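Local structure of interpain A (Prevotella intermedia, 3BB7) at residues 13-25 against 33-45. The protein probably cleaves peptide bonds as a cysteine protease of the C10 family, the fragment here being its zymogen, with propeptide and catalytic domain. The protein carries 1 engineered substitution. Sequence-based numbering, arbitrary orientation.
Sequences YTVFGYTDGGFAV and PELLGVSESNFVE
F23 pairs with S39 and V25 with G37 as the hydrogen-bonded pairs of an antiparallel ladder, A24 facing V38 in the non-hydrogen-bonded pair between them, and the axes of strands 23-25 and 35-39 come within 4.5 Å. At the far end V25 O takes a good bond from L36 N (2.8 Å) and a weak one from G37 N, so two residues face one: a classic beta bulge.

On the F23 side of the sheet, with CG between the backbone N and the carbonyl carbon (chi1 70°), the F23 ring swings over to S39, whose CB lies 3.3 Å from CE2 of F23. F43 comes over one face of it: CB rests on the ring at CD2, while the F43 ring turns its edge down in a T-shaped pair, planes at 77°. V15 CG1 then sits over a face of F43, 4.0 Å from the ring centroid. At the F23 rim, S41 O lies in the ring plane, 3.1 Å from CD2. S39 OG accepts from S41 N in an ST turn and is also hydrogen-bonded to D291 O, beside strand 292-294.

Just after the type I turn Y18-G21, G22 N donates to N42 OD1 (2.9 Å, 164°); a water bridges G22 O and F43 N. On the opposite face, that of A24 and V38, V38 CG2 meets the edge of the Y18 ring near OH, and L35 CD1 packs on A24 CB.

Helix 49-68 packs on L36 and Y13. The whole is a bulged antiparallel hairpin within the Spi-inhibitor-like propeptide, continuing into the meander with strands 14-18 and 4-9; strand 35-39 pairs on its other side with strand 292-294 of the protease part, so propeptide and protease share one antiparallel sheet.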
ATOM      1  N   TYR A  13      -9.392  11.766 -16.545  1.00 17.80           N
ATOM      2  CA  TYR A  13      -9.641  10.320 -16.572  1.00 17.99           C
ATOM      3  C   TYR A  13     -11.114  10.006 -16.425  1.00 17.09           C
ATOM      4  O   TYR A  13     -11.887  10.820 -15.910  1.00 17.77           O
ATOM      5  CB  TYR A  13      -8.850   9.563 -15.491  1.00 17.61           C
ATOM      6  CG  TYR A  13      -9.236   9.926 -14.071  1.00 17.30           C
ATOM      7  CD1 TYR A  13     -10.395   9.399 -13.473  1.00 16.04           C
ATOM      8  CD2 TYR A  13      -8.458  10.826 -13.322  1.00 15.30           C
ATOM      9  CE1 TYR A  13     -10.775   9.761 -12.183  1.00 16.63           C
ATOM     10  CE2 TYR A  13      -8.828  11.182 -12.017  1.00 18.44           C
ATOM     11  CZ  TYR A  13      -9.992  10.650 -11.456  1.00 17.14           C
ATOM     12  OH  TYR A  13     -10.348  11.019 -10.179  1.00 20.08           O
ATOM     13  N   THR A  14     -11.480   8.804 -16.867  1.00 16.29           N
ATOM     14  CA  THR A  14     -12.854   8.322 -16.803  1.00 15.53           C
ATOM     15  C   THR A  14     -12.767   6.904 -16.255  1.00 14.92           C
ATOM     16  O   THR A  14     -11.879   6.124 -16.658  1.00 13.74           O
ATOM     17  CB  THR A  14     -13.492   8.298 -18.210  1.00 15.22           C
ATOM     18  OG1 THR A  14     -13.441   9.618 -18.778  1.00 18.12           O
ATOM     19  CG2 THR A  14     -14.956   7.872 -18.167  1.00 16.77           C
ATOM     20  N   VAL A  15     -13.644   6.591 -15.303  1.00 14.69           N
ATOM     21  CA  VAL A  15     -13.756   5.231 -14.787  1.00 14.67           C
ATOM     22  C   VAL A  15     -14.875   4.580 -15.597  1.00 14.04           C
ATOM     23  O   VAL A  15     -16.012   5.082 -15.648  1.00 14.95           O
ATOM     24  CB  VAL A  15     -14.066   5.228 -13.268  1.00 15.68           C
ATOM     25  CG1 VAL A  15     -14.394   3.838 -12.785  1.00 17.73           C
ATOM     26  CG2 VAL A  15     -12.886   5.819 -12.492  1.00 17.36           C
ATOM     27  N   PHE A  16     -14.559   3.470 -16.255  1.00 13.58           N
ATOM     28  CA  PHE A  16     -15.568   2.771 -17.034  1.00 14.22           C
ATOM     29  C   PHE A  16     -15.784   1.385 -16.448  1.00 13.89           C
ATOM     30  O   PHE A  16     -14.815   0.654 -16.247  1.00 13.33           O
ATOM     31  CB  PHE A  16     -15.079   2.544 -18.462  1.00 14.99           C
ATOM     32  CG  PHE A  16     -15.177   3.745 -19.373  1.00 15.51           C
ATOM     33  CD1 PHE A  16     -14.044   4.489 -19.671  1.00 16.86           C
ATOM     34  CD2 PHE A  16     -16.371   4.079 -20.007  1.00 16.79           C
ATOM     35  CE1 PHE A  16     -14.106   5.580 -20.550  1.00 17.82           C
ATOM     36  CE2 PHE A  16     -16.431   5.180 -20.887  1.00 18.30           C
ATOM     37  CZ  PHE A  16     -15.303   5.920 -21.149  1.00 16.68           C
ATOM     38  N   GLY A  17     -17.040   0.990 -16.259  1.00 12.46           N
ATOM     39  CA  GLY A  17     -17.321  -0.380 -15.894  1.00 12.41           C
ATOM     40  C   GLY A  17     -17.307  -1.270 -17.116  1.00 10.76           C
ATOM     41  O   GLY A  17     -17.707  -0.862 -18.206  1.00 12.41           O
ATOM     42  N   TYR A  18     -16.880  -2.516 -16.906  1.00 10.67           N
ATOM     43  CA  TYR A  18     -16.922  -3.528 -17.926  1.00 10.81           C
ATOM     44  C   TYR A  18     -18.192  -4.355 -17.785  1.00 10.90           C
ATOM     45  O   TYR A  18     -18.545  -4.782 -16.684  1.00 10.45           O
ATOM     46  CB  TYR A  18     -15.742  -4.462 -17.712  1.00 10.54           C
ATOM     47  CG  TYR A  18     -14.360  -3.933 -18.076  1.00 10.68           C
ATOM     48  CD1 TYR A  18     -14.174  -2.990 -19.077  1.00 11.80           C
ATOM     49  CD2 TYR A  18     -13.236  -4.473 -17.477  1.00 10.22           C
ATOM     50  CE1 TYR A  18     -12.884  -2.543 -19.417  1.00  9.75           C
ATOM     51  CE2 TYR A  18     -11.951  -4.046 -17.816  1.00 10.35           C
ATOM     52  CZ  TYR A  18     -11.794  -3.102 -18.808  1.00  8.92           C
ATOM     53  OH  TYR A  18     -10.514  -2.729 -19.160  1.00 11.53           O
ATOM     54  N   THR A  19     -18.830  -4.642 -18.905  1.00 10.90           N
ATOM     55  CA  THR A  19     -19.993  -5.533 -18.858  1.00 12.10           C
ATOM     56  C   THR A  19     -19.670  -6.974 -18.420  1.00 12.13           C
ATOM     57  O   THR A  19     -20.573  -7.649 -17.934  1.00 11.21           O
ATOM     58  CB  THR A  19     -20.793  -5.557 -20.164  1.00 12.01           C
ATOM     59  OG1 THR A  19     -19.943  -5.996 -21.225  1.00 14.04           O
ATOM     60  CG2 THR A  19     -21.401  -4.169 -20.526  1.00 12.52           C
ATOM     61  N   ASP A  20     -18.424  -7.457 -18.578  1.00 12.79           N
ATOM     62  CA  ASP A  20     -18.084  -8.789 -18.034  1.00 14.45           C
ATOM     63  C   ASP A  20     -17.757  -8.724 -16.552  1.00 14.63           C
ATOM     64  O   ASP A  20     -17.546  -9.754 -15.902  1.00 14.61           O
ATOM     65  CB  ASP A  20     -16.898  -9.442 -18.785  1.00 16.96           C
ATOM     66  CG  ASP A  20     -17.298 -10.031 -20.132  1.00 20.56           C
ATOM     67  OD1 ASP A  20     -16.400 -10.266 -20.966  1.00 25.24           O
ATOM     68  OD2 ASP A  20     -18.492 -10.278 -20.359  1.00 24.74           O
ATOM     69  N   GLY A  21     -17.752  -7.515 -15.993  1.00 13.40           N
ATOM     70  CA  GLY A  21     -17.360  -7.316 -14.611  1.00 13.14           C
ATOM     71  C   GLY A  21     -15.995  -6.651 -14.583  1.00 12.80           C
ATOM     72  O   GLY A  21     -15.188  -6.830 -15.515  1.00 13.11           O
ATOM     73  N   GLY A  22     -15.715  -5.915 -13.510  1.00 12.06           N
ATOM     74  CA  GLY A  22     -14.462  -5.188 -13.449  1.00 11.75           C
ATOM     75  C   GLY A  22     -14.628  -3.784 -13.982  1.00 10.56           C
ATOM     76  O   GLY A  22     -15.719  -3.383 -14.402  1.00 11.01           O
ATOM     77  N   PHE A  23     -13.533  -3.040 -13.987  1.00 10.07           N
ATOM     78  CA  PHE A  23     -13.533  -1.677 -14.532  1.00  9.84           C
ATOM     79  C   PHE A  23     -12.146  -1.275 -15.002  1.00  9.63           C
ATOM     80  O   PHE A  23     -11.142  -1.918 -14.675  1.00 10.15           O
ATOM     81  CB  PHE A  23     -14.035  -0.661 -13.500  1.00 11.29           C
ATOM     82  CG  PHE A  23     -13.096  -0.433 -12.349  1.00 11.68           C
ATOM     83  CD1 PHE A  23     -12.190   0.636 -12.365  1.00 14.09           C
ATOM     84  CD2 PHE A  23     -13.120  -1.270 -11.252  1.00 11.08           C
ATOM     85  CE1 PHE A  23     -11.301   0.857 -11.300  1.00 13.76           C
ATOM     86  CE2 PHE A  23     -12.253  -1.053 -10.163  1.00 13.81           C
ATOM     87  CZ  PHE A  23     -11.346   0.004 -10.179  1.00 14.75           C
ATOM     88  N   ALA A  24     -12.092  -0.172 -15.733  1.00  9.80           N
ATOM     89  CA  ALA A  24     -10.819   0.405 -16.139  1.00 10.26           C
ATOM     90  C   ALA A  24     -10.833   1.882 -15.861  1.00  9.87           C
ATOM     91  O   ALA A  24     -11.912   2.493 -15.798  1.00 10.10           O
ATOM     92  CB  ALA A  24     -10.556   0.147 -17.616  1.00 11.57           C
ATOM     93  N   VAL A  25      -9.635   2.444 -15.710  1.00  9.53           N
ATOM     94  CA  VAL A  25      -9.437   3.885 -15.587  1.00 10.24           C
ATOM     95  C   VAL A  25      -8.706   4.271 -16.870  1.00 10.63           C
ATOM     96  O   VAL A  25      -7.654   3.701 -17.203  1.00  9.49           O
ATOM     97  CB  VAL A  25      -8.646   4.253 -14.347  1.00  9.99           C
ATOM     98  CG1 VAL A  25      -8.544   5.783 -14.237  1.00 11.43           C
ATOM     99  CG2 VAL A  25      -9.291   3.621 -13.082  1.00 11.84           C
ATOM    100  N   PRO A  33      -0.777   7.471 -22.029  1.00 12.70           N
ATOM    101  CA  PRO A  33      -1.299   6.165 -22.454  1.00 12.74           C
ATOM    102  C   PRO A  33      -2.765   6.066 -22.059  1.00 12.47           C
ATOM    103  O   PRO A  33      -3.156   6.608 -21.018  1.00 12.78           O
ATOM    104  CB  PRO A  33      -0.478   5.167 -21.645  1.00 12.82           C
ATOM    105  CG  PRO A  33       0.020   5.937 -20.473  1.00 13.53           C
ATOM    106  CD  PRO A  33       0.173   7.364 -20.901  1.00 13.16           C
ATOM    107  N   GLU A  34      -3.572   5.383 -22.871  1.00 11.92           N
ATOM    108  CA  GLU A  34      -5.002   5.356 -22.644  1.00 12.83           C
ATOM    109  C   GLU A  34      -5.358   4.596 -21.357  1.00 12.20           C
ATOM    110  O   GLU A  34      -6.079   5.096 -20.514  1.00 13.38           O
ATOM    111  CB  GLU A  34      -5.686   4.702 -23.826  1.00 12.17           C
ATOM    112  CG  GLU A  34      -7.199   4.813 -23.741  1.00 12.20           C
ATOM    113  CD  GLU A  34      -7.934   4.251 -24.936  1.00 13.71           C
ATOM    114  OE1 GLU A  34      -7.593   3.142 -25.434  1.00 15.91           O
ATOM    115  OE2 GLU A  34      -8.899   4.929 -25.351  1.00 14.44           O
ATOM    116  N   LEU A  35      -4.899   3.366 -21.218  1.00 12.09           N
ATOM    117  CA  LEU A  35      -5.294   2.613 -20.038  1.00 12.17           C
ATOM    118  C   LEU A  35      -4.359   2.929 -18.880  1.00 11.67           C
ATOM    119  O   LEU A  35      -3.142   2.694 -18.974  1.00 11.20           O
ATOM    120  CB  LEU A  35      -5.310   1.116 -20.323  1.00 12.08           C
ATOM    121  CG  LEU A  35      -5.776   0.417 -19.038  1.00 14.67           C
ATOM    122  CD1 LEU A  35      -7.143  -0.141 -19.153  1.00 14.82           C
ATOM    123  CD2 LEU A  35      -4.787  -0.591 -18.531  1.00 19.05           C
ATOM    124  N   LEU A  36      -4.937   3.433 -17.792  1.00 10.13           N
ATOM    125  CA  LEU A  36      -4.155   3.818 -16.588  1.00 10.90           C
ATOM    126  C   LEU A  36      -4.237   2.762 -15.496  1.00 11.07           C
ATOM    127  O   LEU A  36      -3.325   2.639 -14.681  1.00 10.47           O
ATOM    128  CB  LEU A  36      -4.648   5.161 -16.052  1.00 11.45           C
ATOM    129  CG  LEU A  36      -4.656   6.300 -17.096  1.00 10.37           C
ATOM    130  CD1 LEU A  36      -5.379   7.511 -16.545  1.00 12.12           C
ATOM    131  CD2 LEU A  36      -3.220   6.662 -17.447  1.00 12.39           C
ATOM    132  N   GLY A  37      -5.344   2.026 -15.457  1.00 10.31           N
ATOM    133  CA  GLY A  37      -5.553   1.013 -14.434  1.00 10.88           C
ATOM    134  C   GLY A  37      -6.685   0.107 -14.797  1.00 10.47           C
ATOM    135  O   GLY A  37      -7.564   0.455 -15.594  1.00  9.71           O
ATOM    136  N   VAL A  38      -6.679  -1.070 -14.217  1.00 11.19           N
ATOM    137  CA  VAL A  38      -7.686  -2.076 -14.542  1.00 12.07           C
ATOM    138  C   VAL A  38      -7.873  -3.018 -13.373  1.00 12.88           C
ATOM    139  O   VAL A  38      -6.911  -3.431 -12.771  1.00 12.32           O
ATOM    140  CB  VAL A  38      -7.361  -2.850 -15.869  1.00 12.07           C
ATOM    141  CG1 VAL A  38      -5.974  -3.508 -15.836  1.00 13.24           C
ATOM    142  CG2 VAL A  38      -8.499  -3.860 -16.248  1.00 12.68           C
ATOM    143  N   SER A  39      -9.114  -3.373 -13.085  1.00 12.70           N
ATOM    144  CA  SER A  39      -9.438  -4.259 -11.961  1.00 15.48           C
ATOM    145  C   SER A  39     -10.439  -5.291 -12.415  1.00 16.08           C
ATOM    146  O   SER A  39     -11.280  -4.992 -13.274  1.00 15.41           O
ATOM    147  CB  SER A  39     -10.027  -3.446 -10.817  1.00 15.71           C
ATOM    148  OG  SER A  39     -10.388  -4.275  -9.733  1.00 18.83           O
ATOM    149  N   GLU A  40     -10.355  -6.488 -11.813  1.00 17.77           N
ATOM    150  CA  GLU A  40     -11.401  -7.515 -11.998  1.00 20.26           C
ATOM    151  C   GLU A  40     -12.595  -7.257 -11.073  1.00 19.17           C
ATOM    152  O   GLU A  40     -13.695  -7.796 -11.276  1.00 19.47           O
ATOM    153  CB  GLU A  40     -10.831  -8.928 -11.751  1.00 20.37           C
ATOM    154  CG  GLU A  40      -9.795  -9.382 -12.768  1.00 23.48           C
ATOM    155  CD  GLU A  40      -9.000 -10.625 -12.321  1.00 26.34           C
ATOM    156  OE1 GLU A  40      -9.183 -11.099 -11.167  1.00 32.77           O
ATOM    157  OE2 GLU A  40      -8.184 -11.118 -13.140  1.00 33.57           O
ATOM    158  N   SER A  41     -12.399  -6.408 -10.068  1.00 19.48           N
ATOM    159  CA  SER A  41     -13.454  -6.122  -9.119  1.00 19.91           C
ATOM    160  C   SER A  41     -14.397  -5.089  -9.697  1.00 19.65           C
ATOM    161  O   SER A  41     -13.961  -4.104 -10.280  1.00 19.44           O
ATOM    162  CB  SER A  41     -12.863  -5.609  -7.808  1.00 20.64           C
ATOM    163  OG  SER A  41     -12.095  -6.640  -7.220  1.00 22.51           O
ATOM    164  N   ASN A  42     -15.694  -5.279  -9.512  1.00 18.58           N
ATOM    165  CA  ASN A  42     -16.639  -4.242  -9.911  1.00 18.51           C
ATOM    166  C   ASN A  42     -16.338  -2.955  -9.135  1.00 19.27           C
ATOM    167  O   ASN A  42     -15.960  -2.996  -7.941  1.00 20.42           O
ATOM    168  CB  ASN A  42     -18.075  -4.691  -9.666  1.00 17.43           C
ATOM    169  CG  ASN A  42     -18.590  -5.648 -10.724  1.00 16.43           C
ATOM    170  OD1 ASN A  42     -17.839  -6.211 -11.508  1.00 16.65           O
ATOM    171  ND2 ASN A  42     -19.888  -5.820 -10.755  1.00 15.69           N
ATOM    172  N   PHE A  43     -16.479  -1.816  -9.802  1.00 18.97           N
ATOM    173  CA  PHE A  43     -16.213  -0.542  -9.142  1.00 20.14           C
ATOM    174  C   PHE A  43     -17.342  -0.171  -8.184  1.00 21.45           C
ATOM    175  O   PHE A  43     -18.495  -0.123  -8.591  1.00 22.73           O
ATOM    176  CB  PHE A  43     -16.065   0.576 -10.163  1.00 19.76           C
ATOM    177  CG  PHE A  43     -15.690   1.892  -9.542  1.00 19.43           C
ATOM    178  CD1 PHE A  43     -14.362   2.169  -9.253  1.00 19.94           C
ATOM    179  CD2 PHE A  43     -16.677   2.838  -9.225  1.00 22.43           C
ATOM    180  CE1 PHE A  43     -14.015   3.373  -8.663  1.00 21.03           C
ATOM    181  CE2 PHE A  43     -16.334   4.057  -8.634  1.00 22.68           C
ATOM    182  CZ  PHE A  43     -15.005   4.319  -8.359  1.00 21.41           C
ATOM    183  N   VAL A  44     -17.008   0.132  -6.933  1.00 22.56           N
ATOM    184  CA  VAL A  44     -17.994   0.740  -6.020  1.00 23.70           C
ATOM    185  C   VAL A  44     -17.286   1.906  -5.348  1.00 23.48           C
ATOM    186  O   VAL A  44     -16.089   1.834  -5.102  1.00 23.94           O
ATOM    187  CB  VAL A  44     -18.543  -0.242  -4.938  1.00 24.23           C
ATOM    188  CG1 VAL A  44     -19.502   0.478  -3.980  1.00 24.66           C
ATOM    189  CG2 VAL A  44     -19.269  -1.410  -5.572  1.00 24.85           C
ATOM    190  N   GLU A  45     -18.017   2.984  -5.078  1.00 24.04           N
ATOM    191  CA  GLU A  45     -17.415   4.138  -4.424  1.00 23.56           C
ATOM    192  C   GLU A  45     -16.885   3.707  -3.069  1.00 22.18           C
ATOM    193  O   GLU A  45     -17.470   2.884  -2.358  1.00 21.86           O
ATOM    194  CB  GLU A  45     -18.399   5.316  -4.304  1.00 24.61           C
ATOM    195  CG  GLU A  45     -18.637   6.098  -5.607  1.00 29.36           C
ATOM    196  CD  GLU A  45     -17.540   7.121  -5.924  1.00 34.39           C
ATOM    197  OE1 GLU A  45     -17.866   8.151  -6.551  1.00 37.41           O
ATOM    198  OE2 GLU A  45     -16.358   6.913  -5.560  1.00 37.71           O
TER
HETATM  199  O   HOH W   1     -17.429  -2.004 -12.484  1.00  9.70           O